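Local coordinates for protein beta-mannosidase (Trichoderma harzianum, PDB 4CVU) that probably hydrolyses terminal beta-D-mannose residues from the non-reducing ends of mannosides, as a fungal beta-mannosidase of glycoside hydrolase family 2, at residues N492-L495 and P496-Q499; P507-L510 and G511-E514. All blocks are in the same frame, centred on the assembly; numbering follows the deposited sequence.

Contact 1: N492-L495 and P496-Q499; sequences NLML and PIAQ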
ATOM      1  N   ASN A 492      -6.244 -36.351  20.988  1.00 41.19           N
ATOM      2  CA  ASN A 492      -6.545 -35.329  21.991  1.00 42.24           C
ATOM      3  C   ASN A 492      -7.688 -34.385  21.595  1.00 43.56           C
ATOM      4  O   ASN A 492      -8.217 -33.666  22.464  1.00 42.04           O
ATOM      5  CB  ASN A 492      -5.287 -34.551  22.346  1.00 41.30           C
ATOM      6  CG  ASN A 492      -4.825 -33.636  21.235  1.00 41.78           C
ATOM      7  OD1 ASN A 492      -4.790 -34.009  20.078  1.00 42.42           O
ATOM      8  ND2 ASN A 492      -4.430 -32.417  21.604  1.00 44.32           N
ATOM      9  N   LEU A 493      -8.063 -34.376  20.309  1.00 44.30           N
ATOM     10  CA  LEU A 493      -9.069 -33.427  19.797  1.00 43.53           C
ATOM     11  C   LEU A 493     -10.099 -34.056  18.826  1.00 44.96           C
ATOM     12  O   LEU A 493     -11.274 -34.195  19.157  1.00 44.02           O
ATOM     13  CB  LEU A 493      -8.372 -32.232  19.130  1.00 44.20           C
ATOM     14  CG  LEU A 493      -9.264 -31.078  18.645  1.00 44.40           C
ATOM     15  CD1 LEU A 493      -9.993 -30.449  19.816  1.00 46.44           C
ATOM     16  CD2 LEU A 493      -8.461 -30.030  17.910  1.00 43.87           C
ATOM     17  N   MET A 494      -9.667 -34.432  17.632  1.00 45.04           N
ATOM     18  CA  MET A 494     -10.615 -34.827  16.594  1.00 46.16           C
ATOM     19  C   MET A 494     -11.327 -36.148  16.832  1.00 45.70           C
ATOM     20  O   MET A 494     -12.507 -36.270  16.501  1.00 46.20           O
ATOM     21  CB  MET A 494      -9.948 -34.849  15.228  1.00 46.35           C
ATOM     22  CG  MET A 494      -9.527 -33.479  14.754  1.00 51.46           C
ATOM     23  SD  MET A 494     -10.764 -32.207  15.051  1.00 55.03           S
ATOM     24  CE  MET A 494     -12.177 -33.013  14.273  1.00 47.70           C
ATOM     25  N   LEU A 495     -10.634 -37.126  17.404  1.00 42.59           N
ATOM     26  CA  LEU A 495     -11.286 -38.372  17.763  1.00 42.72           C
ATOM     27  C   LEU A 495     -12.391 -38.203  18.821  1.00 44.00           C
ATOM     28  O   LEU A 495     -13.498 -38.700  18.642  1.00 42.06           O
ATOM     29  CB  LEU A 495     -10.261 -39.473  18.132  1.00 41.85           C
ATOM     30  CG  LEU A 495      -9.481 -40.056  16.923  1.00 40.85           C
ATOM     31  CD1 LEU A 495      -8.316 -40.955  17.345  1.00 40.68           C
ATOM     32  CD2 LEU A 495     -10.360 -40.813  15.963  1.00 40.95           C
ATOM     33  N   PRO A 496     -12.114 -37.473  19.914  1.00 44.02           N
ATOM     34  CA  PRO A 496     -13.236 -37.257  20.857  1.00 44.22           C
ATOM     35  C   PRO A 496     -14.373 -36.382  20.287  1.00 44.57           C
ATOM     36  O   PRO A 496     -15.519 -36.591  20.639  1.00 43.22           O
ATOM     37  CB  PRO A 496     -12.578 -36.607  22.070  1.00 45.54           C
ATOM     38  CG  PRO A 496     -11.116 -36.972  21.973  1.00 45.95           C
ATOM     39  CD  PRO A 496     -10.795 -37.166  20.511  1.00 44.55           C
ATOM     40  N   ILE A 497     -14.062 -35.469  19.367  1.00 44.91           N
ATOM     41  CA  ILE A 497     -15.113 -34.728  18.648  1.00 46.47           C
ATOM     42  C   ILE A 497     -15.975 -35.733  17.837  1.00 46.87           C
ATOM     43  O   ILE A 497     -17.196 -35.679  17.866  1.00 47.37           O
ATOM     44  CB  ILE A 497     -14.544 -33.610  17.726  1.00 45.55           C
ATOM     45  CG1 ILE A 497     -14.080 -32.425  18.555  1.00 44.69           C
ATOM     46  CG2 ILE A 497     -15.605 -33.149  16.730  1.00 47.49           C
ATOM     47  CD1 ILE A 497     -13.297 -31.404  17.759  1.00 44.37           C
ATOM     48  N   ALA A 498     -15.319 -36.651  17.161  1.00 47.09           N
ATOM     49  CA  ALA A 498     -16.018 -37.675  16.424  1.00 48.38           C
ATOM     50  C   ALA A 498     -16.848 -38.601  17.338  1.00 49.50           C
ATOM     51  O   ALA A 498     -17.975 -38.914  16.994  1.00 51.23           O
ATOM     52  CB  ALA A 498     -15.085 -38.449  15.560  1.00 47.33           C
ATOM     53  N   GLN A 499     -16.323 -38.998  18.483  1.00 48.53           N
ATOM     54  CA  GLN A 499     -17.112 -39.772  19.421  1.00 51.46           C
ATOM     55  C   GLN A 499     -18.347 -39.024  19.890  1.00 52.91           C
ATOM     56  O   GLN A 499     -19.433 -39.585  19.896  1.00 53.58           O
ATOM     57  CB  GLN A 499     -16.279 -40.253  20.607  1.00 53.92           C
ATOM     58  CG  GLN A 499     -17.099 -40.572  21.868  1.00 58.53           C
ATOM     59  CD  GLN A 499     -16.748 -41.909  22.466  1.00 65.01           C
ATOM     60  OE1 GLN A 499     -17.266 -42.927  22.040  1.00 69.44           O
ATOM     61  NE2 GLN A 499     -15.841 -41.918  23.453  1.00 64.62           N
TER

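Contact 2: P507-L510 and G511-E514; sequences PYVL and GQYE. With MAN (alpha-D-mannopyranose), chain D; NAG (2-acetamido-2-deoxy-beta-D-glucopyranose), chain B; MAN (alpha-D-mannopyranose), chain C.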
ATOM      1  N   PRO A 507     -16.671 -46.308  16.674  1.00 50.81           N
ATOM      2  CA  PRO A 507     -15.723 -47.436  16.632  1.00 50.46           C
ATOM      3  C   PRO A 507     -15.225 -47.743  15.224  1.00 49.81           C
ATOM      4  O   PRO A 507     -14.074 -48.155  15.046  1.00 47.72           O
ATOM      5  CB  PRO A 507     -16.523 -48.610  17.201  1.00 51.06           C
ATOM      6  CG  PRO A 507     -17.598 -47.967  18.019  1.00 51.68           C
ATOM      7  CD  PRO A 507     -17.948 -46.691  17.297  1.00 50.88           C
ATOM      8  N   TYR A 508     -16.086 -47.517  14.234  1.00 49.12           N
ATOM      9  CA  TYR A 508     -15.672 -47.642  12.850  1.00 50.22           C
ATOM     10  C   TYR A 508     -14.569 -46.635  12.536  1.00 47.54           C
ATOM     11  O   TYR A 508     -13.555 -47.028  11.992  1.00 46.70           O
ATOM     12  CB  TYR A 508     -16.853 -47.477  11.868  1.00 52.39           C
ATOM     13  CG  TYR A 508     -16.453 -47.579  10.423  1.00 52.00           C
ATOM     14  CD1 TYR A 508     -16.227 -48.811   9.836  1.00 57.38           C
ATOM     15  CD2 TYR A 508     -16.316 -46.457   9.637  1.00 53.11           C
ATOM     16  CE1 TYR A 508     -15.854 -48.920   8.505  1.00 56.24           C
ATOM     17  CE2 TYR A 508     -15.935 -46.553   8.305  1.00 55.34           C
ATOM     18  CZ  TYR A 508     -15.706 -47.790   7.754  1.00 55.81           C
ATOM     19  OH  TYR A 508     -15.339 -47.895   6.448  1.00 57.60           O
ATOM     20  N   VAL A 509     -14.769 -45.346  12.856  1.00 47.66           N
ATOM     21  CA  VAL A 509     -13.741 -44.334  12.509  1.00 47.20           C
ATOM     22  C   VAL A 509     -12.484 -44.488  13.359  1.00 44.92           C
ATOM     23  O   VAL A 509     -11.421 -44.201  12.875  1.00 42.88           O
ATOM     24  CB  VAL A 509     -14.233 -42.856  12.501  1.00 49.12           C
ATOM     25  CG1 VAL A 509     -15.435 -42.704  11.569  1.00 48.63           C
ATOM     26  CG2 VAL A 509     -14.549 -42.340  13.897  1.00 48.62           C
ATOM     27  N   LEU A 510     -12.605 -44.981  14.596  1.00 44.68           N
ATOM     28  CA  LEU A 510     -11.412 -45.324  15.377  1.00 46.21           C
ATOM     29  C   LEU A 510     -10.594 -46.427  14.670  1.00 46.06           C
ATOM     30  O   LEU A 510      -9.362 -46.354  14.609  1.00 46.83           O
ATOM     31  CB  LEU A 510     -11.788 -45.741  16.802  1.00 48.21           C
ATOM     32  CG  LEU A 510     -10.638 -45.929  17.780  1.00 48.44           C
ATOM     33  CD1 LEU A 510      -9.821 -44.657  17.959  1.00 48.40           C
ATOM     34  CD2 LEU A 510     -11.176 -46.367  19.122  1.00 50.41           C
ATOM     35  N   GLY A 511     -11.275 -47.427  14.100  1.00 45.95           N
ATOM     36  CA  GLY A 511     -10.594 -48.524  13.385  1.00 44.99           C
ATOM     37  C   GLY A 511      -9.853 -48.061  12.146  1.00 43.65           C
ATOM     38  O   GLY A 511      -8.790 -48.567  11.839  1.00 46.48           O
ATOM     39  N   GLN A 512     -10.405 -47.087  11.446  1.00 43.32           N
ATOM     40  CA  GLN A 512      -9.731 -46.510  10.289  1.00 44.35           C
ATOM     41  C   GLN A 512      -8.467 -45.757  10.719  1.00 43.60           C
ATOM     42  O   GLN A 512      -7.452 -45.790  10.010  1.00 42.88           O
ATOM     43  CB  GLN A 512     -10.654 -45.539   9.564  1.00 44.70           C
ATOM     44  CG  GLN A 512     -11.838 -46.157   8.848  1.00 46.15           C
ATOM     45  CD  GLN A 512     -12.678 -45.088   8.180  1.00 46.38           C
ATOM     46  OE1 GLN A 512     -13.170 -44.179   8.850  1.00 45.57           O
ATOM     47  NE2 GLN A 512     -12.817 -45.168   6.850  1.00 46.26           N
ATOM     48  N   TYR A 513      -8.570 -45.060  11.860  1.00 42.55           N
ATOM     49  CA  TYR A 513      -7.446 -44.353  12.451  1.00 41.76           C
ATOM     50  C   TYR A 513      -6.306 -45.313  12.732  1.00 40.55           C
ATOM     51  O   TYR A 513      -5.180 -45.083  12.295  1.00 40.39           O
ATOM     52  CB  TYR A 513      -7.851 -43.587  13.722  1.00 40.93           C
ATOM     53  CG  TYR A 513      -6.682 -43.133  14.594  1.00 40.70           C
ATOM     54  CD1 TYR A 513      -5.857 -42.085  14.207  1.00 40.34           C
ATOM     55  CD2 TYR A 513      -6.422 -43.749  15.820  1.00 40.33           C
ATOM     56  CE1 TYR A 513      -4.780 -41.676  15.003  1.00 39.87           C
ATOM     57  CE2 TYR A 513      -5.375 -43.340  16.620  1.00 39.58           C
ATOM     58  CZ  TYR A 513      -4.556 -42.298  16.206  1.00 40.57           C
ATOM     59  OH  TYR A 513      -3.498 -41.879  17.001  1.00 38.92           O
ATOM     60  N   GLU A 514      -6.605 -46.367  13.478  1.00 42.08           N
ATOM     61  CA  GLU A 514      -5.615 -47.397  13.784  1.00 42.59           C
ATOM     62  C   GLU A 514      -5.090 -48.030  12.506  1.00 41.25           C
ATOM     63  O   GLU A 514      -3.895 -48.207  12.340  1.00 41.68           O
ATOM     64  CB  GLU A 514      -6.210 -48.479  14.682  1.00 43.82           C
ATOM     65  CG  GLU A 514      -6.497 -47.988  16.077  1.00 43.55           C
ATOM     66  CD  GLU A 514      -6.899 -49.104  17.010  1.00 46.36           C
ATOM     67  OE1 GLU A 514      -7.405 -50.143  16.505  1.00 46.26           O
ATOM     68  OE2 GLU A 514      -6.706 -48.934  18.238  1.00 45.36           O
TER
HETATM   69  C1  MAN D   5     -11.647 -53.162   9.472  1.00 47.38           C
HETATM   70  C2  MAN D   5     -10.815 -53.107   8.190  1.00 50.29           C
HETATM   71  C3  MAN D   5     -10.047 -51.814   8.101  1.00 51.04           C
HETATM   72  C4  MAN D   5     -10.970 -50.619   8.324  1.00 50.97           C
HETATM   73  C5  MAN D   5     -11.646 -50.780   9.671  1.00 47.79           C
HETATM   74  C6  MAN D   5     -12.538 -49.578   9.963  1.00 46.49           C
HETATM   75  O2  MAN D   5     -11.655 -53.221   7.062  1.00 52.67           O
HETATM   76  O3  MAN D   5      -9.429 -51.673   6.842  1.00 56.98           O
HETATM   77  O4  MAN D   5     -10.207 -49.415   8.251  1.00 53.27           O
HETATM   78  O5  MAN D   5     -12.408 -51.985   9.674  1.00 46.66           O
HETATM   79  O6  MAN D   5     -13.022 -49.621  11.296  1.00 43.65           O
HETATM   80  C1  NAG B   2      -9.543 -50.411  21.256  1.00 46.47           C
HETATM   81  C2  NAG B   2      -9.030 -51.195  20.070  1.00 45.87           C
HETATM   82  C3  NAG B   2      -9.669 -50.665  18.802  1.00 46.68           C
HETATM   83  C4  NAG B   2     -11.189 -50.650  18.898  1.00 47.95           C
HETATM   84  C5  NAG B   2     -11.519 -49.852  20.158  1.00 50.40           C
HETATM   85  C6  NAG B   2     -12.999 -49.615  20.404  1.00 50.36           C
HETATM   86  C7  NAG B   2      -6.732 -52.021  20.103  1.00 48.83           C
HETATM   87  C8  NAG B   2      -5.295 -51.752  19.872  1.00 49.23           C
HETATM   88  N2  NAG B   2      -7.600 -51.038  19.889  1.00 48.43           N
HETATM   89  O3  NAG B   2      -9.181 -51.365  17.690  1.00 44.92           O
HETATM   90  O4  NAG B   2     -11.685 -49.959  17.767  1.00 48.81           O
HETATM   91  O5  NAG B   2     -10.947 -50.473  21.288  1.00 46.08           O
HETATM   92  O6  NAG B   2     -13.610 -50.833  20.131  1.00 58.91           O
HETATM   93  O7  NAG B   2      -7.055 -53.113  20.511  1.00 50.50           O
HETATM   94  C1  MAN C   4     -11.528 -52.612  12.720  1.00 47.02           C
HETATM   95  C2  MAN C   4     -11.283 -53.795  11.779  1.00 46.03           C
HETATM   96  C3  MAN C   4     -10.207 -54.659  12.417  1.00 47.79           C
HETATM   97  C4  MAN C   4      -8.948 -53.817  12.702  1.00 45.29           C
HETATM   98  C5  MAN C   4      -9.272 -52.572  13.518  1.00 46.13           C
HETATM   99  C6  MAN C   4      -8.045 -51.673  13.692  1.00 43.94           C
HETATM  100  O2  MAN C   4     -10.722 -53.387  10.534  1.00 46.80           O
HETATM  101  O3  MAN C   4      -9.849 -55.658  11.505  1.00 48.17           O
HETATM  102  O4  MAN C   4      -8.000 -54.583  13.385  1.00 45.18           O
HETATM  103  O5  MAN C   4     -10.318 -51.857  12.874  1.00 46.62           O
HETATM  104  O6  MAN C   4      -7.632 -51.081  12.482  1.00 45.56           O

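Contact 1: N492-L495 and P496-Q499
N492 meets P496 through its backbone, its C lying 4.3 Å from CD of the proline. A wide pi-type turn begins here, and the helix is kinked where P496 N, which has no hydrogen to give, makes no bond to the preceding turn. L493 O accepts from I497 N, four residues on, at 3.1 Å, and the same spacing is kept by M494 O with A498 N at 2.9 Å and by L495 O with Q499 N at 2.8 Å. The side chain of L493 leaves with CG anti to the backbone N (chi1 -175°), which sets it beside I497, both pointing the same way, with L493 CD1 and I497 CD1 4.0 Å apart. M494 reaches the same methyl from another direction. Bends at chi2 and chi3 curl the thioether back, and SD comes to 3.8 Å from I497 CD1. All this belongs to helix 490-501, which follows strand 481-485 in the parallel strand series of the catalytic (beta/alpha) barrel. L495 closes the segment: its CB lies 3.4 Å from P496 CD, a closeness imposed by the peptide bond joining the two residues. The isobutyl group of L495 turns to the neighbouring helix 506-528, where it also meets Y506.

Contact 2: P507-L510 and G511-E514
Y508 and Q512, one helical turn apart, lie obliquely across one another, their ring and amide planes 38° apart. With CG of Y508 opposite its own backbone N (chi1 179°), the ring runs out beside the glutamine: Q512 CG sits over one ring face and the amide carbon CD comes to 3.6 Å from Y508 CE2. The amide is not held by this contact alone, because Q512 NE2 is hydrogen-bonded to Q173 OE1. L510 and Y513 form a second oblique pair, with L510 CD1 4.1 Å from Y513 CD2. L510 O lies at the edge of the Y513 ring, near its plane, and also accepts E514 N. Y513 OH is hydrogen-bonded to E491 OE2, so the hydroxyl end is fixed by a bond, while the ring's near edge is only packed.

The chain D mannose packs on the Y508-Q512 pair, its C6 3.7 Å from Q512 CG, and gives O6 to Y508 O at 2.7 Å; that carbonyl also receives Q512 N. Since G511 has no side chain, the same O6 can approach G511 CA to 3.4 Å. G511 O in turn accepts O6 of the chain C mannose at 2.8 Å. L510 CD2 rests 3.7 Å from C5 of the N-acetylglucosamine, an apolar touch beside the polar grip of E514. Both carboxylate oxygens of E514 serve that sugar: OE2 takes N2 at 2.8 Å and also pairs with Y558 OH, while OE1 takes O3 over a very short distance. The arrangement is that of a covalently attached glycan laid against a surface helix of the barrel, not that of a substrate pocket: two successive mannoses, joined through O2 of the chain C sugar, dock on main-chain carbonyls, and an N-acetylglucosamine on one acidic side chain.

Contacts 1 and 2 lie on consecutive helices, 490-501 and 506-528, between barrel strands 481-485 and 534-535, with centres about 11 Å apart. They meet directly through apolar groups: L495 CD1 is 3.7 Å from Y513 CD2 and 4.0 Å from L510 CD1, so this leucine joins the two. Contact 1 is partly buried, and its side-chain chemistry is apolar, shaped by a proline kink. Contact 2 has more buried residues although it lies farther from the centre of the chain, partly because carbohydrate covers one side and partly because helix 490-501 and loops cover another. There, polar bonds to sugars coexist with aliphatic and aromatic packing.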